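Side-chain contact in NIPSNAP domain protein (Burkholderia xenovorans, PDB 5K9F), which is of unknown function but belongs to the NipSnap family, probably has the dimeric alpha-beta barrel type of fold, and binds oxamic acid in the crystal: residues P82-K85 / S86-G89. Sequence-based numbering, arbitrary orientation.
With OXM (oxamic acid), chain B.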
# COMPACT_ATOMS: atom_id res chain seq x y z
N PRO A 82 -2.97 -23.75 -28.40
CA PRO A 82 -2.83 -22.71 -29.44
C PRO A 82 -4.00 -21.74 -29.50
O PRO A 82 -3.78 -20.56 -29.79
CB PRO A 82 -2.70 -23.53 -30.73
CG PRO A 82 -2.21 -24.85 -30.30
CD PRO A 82 -2.82 -25.11 -28.96
N GLN A 83 -5.22 -22.19 -29.24
CA GLN A 83 -6.34 -21.26 -29.24
C GLN A 83 -6.30 -20.34 -28.03
O GLN A 83 -6.73 -19.18 -28.12
CB GLN A 83 -7.67 -22.01 -29.30
CG GLN A 83 -7.91 -22.71 -30.63
CD GLN A 83 -9.31 -23.30 -30.73
OE1 GLN A 83 -9.74 -24.06 -29.86
NE2 GLN A 83 -10.01 -22.96 -31.80
N TRP A 84 -5.79 -20.82 -26.90
CA TRP A 84 -5.63 -19.94 -25.75
C TRP A 84 -4.60 -18.86 -26.05
O TRP A 84 -4.80 -17.68 -25.73
CB TRP A 84 -5.22 -20.74 -24.51
CG TRP A 84 -5.03 -19.87 -23.29
CD1 TRP A 84 -3.86 -19.60 -22.65
CD2 TRP A 84 -6.06 -19.17 -22.57
NE1 TRP A 84 -4.09 -18.77 -21.57
CE2 TRP A 84 -5.43 -18.51 -21.50
CE3 TRP A 84 -7.45 -19.06 -22.72
CZ2 TRP A 84 -6.15 -17.72 -20.58
CZ3 TRP A 84 -8.16 -18.29 -21.80
CH2 TRP A 84 -7.50 -17.62 -20.75
N LYS A 85 -3.47 -19.25 -26.63
CA LYS A 85 -2.44 -18.28 -26.99
C LYS A 85 -3.00 -17.19 -27.89
O LYS A 85 -2.68 -16.01 -27.73
CB LYS A 85 -1.26 -18.98 -27.67
CG LYS A 85 -0.42 -19.87 -26.76
CD LYS A 85 0.67 -20.56 -27.57
CE LYS A 85 1.56 -21.43 -26.70
NZ LYS A 85 2.58 -22.15 -27.52
N SER A 86 -3.86 -17.57 -28.84
CA SER A 86 -4.47 -16.58 -29.73
C SER A 86 -5.33 -15.61 -28.94
O SER A 86 -5.25 -14.39 -29.13
CB SER A 86 -5.29 -17.28 -30.81
OG SER A 86 -4.45 -17.97 -31.72
N PHE A 87 -6.17 -16.14 -28.05
CA PHE A 87 -7.01 -15.26 -27.23
C PHE A 87 -6.17 -14.34 -26.36
O PHE A 87 -6.47 -13.15 -26.24
CB PHE A 87 -7.96 -16.09 -26.37
CG PHE A 87 -8.56 -15.32 -25.24
CD1 PHE A 87 -9.55 -14.37 -25.47
CD2 PHE A 87 -8.11 -15.50 -23.94
CE1 PHE A 87 -10.08 -13.64 -24.42
CE2 PHE A 87 -8.63 -14.77 -22.89
CZ PHE A 87 -9.62 -13.84 -23.14
N VAL A 88 -5.11 -14.87 -25.74
CA VAL A 88 -4.27 -14.02 -24.90
C VAL A 88 -3.67 -12.89 -25.73
O VAL A 88 -3.56 -11.75 -25.26
CB VAL A 88 -3.17 -14.86 -24.22
CG1 VAL A 88 -2.10 -13.96 -23.63
CG2 VAL A 88 -3.79 -15.73 -23.15
N GLY A 89 -3.31 -13.18 -26.99
CA GLY A 89 -2.81 -12.13 -27.87
C GLY A 89 -3.83 -11.04 -28.13
O GLY A 89 -3.49 -9.86 -28.18
C1 OXM B . -6.72 -14.46 -18.89
N1 OXM B . -6.31 -15.19 -17.86
O1 OXM B . -7.92 -14.34 -19.22
C2 OXM B . -5.74 -13.73 -19.72
O2 OXM B . -6.18 -12.99 -20.63
O3 OXM B . -4.51 -13.85 -19.50
O HOH W 1 -1.79 -19.63 -31.36
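Ser86, Phe87, Val88 and Gly89 each donate their backbone N-H to the carbonyl four residues back, on Pro82, Gln83, Trp84 and Lys85, so the two segments form consecutive turns of alpha-helix 82-91. This helix belongs to the helical layer beside the antiparallel sheet, an arrangement consistent with the dimeric alpha-beta barrel clan. The bond from Val88 N to Trp84 O is the shortest of the four, at 2.8 Å. With CG anti to the backbone N in both Trp84 and Phe87 (chi1 180° and 163°), the two side chains leave the helix side by side. Their rings therefore meet obliquely, planes at 43°. The closest approach between them is Trp84 CZ3 to Phe87 CD2, 3.5 Å. Val88 reaches one face of the indole with CG2, a CH-pi contact 3.7 Å from the centroid of the five-membered ring. Ile37 and Gln38 of helix 35-42 also touch Trp84, while Leu29 and Glu33 of helix 23-33 pack on Phe87. Both aromatic residues line the oxamic acid pocket: the ligand N1 lies at the indole edge, and O1 lies at the edge of the Phe87 ring, in its plane, 3.8 Å from CE2. On the exposed side, a water donates to Pro82 O at 2.7 Å.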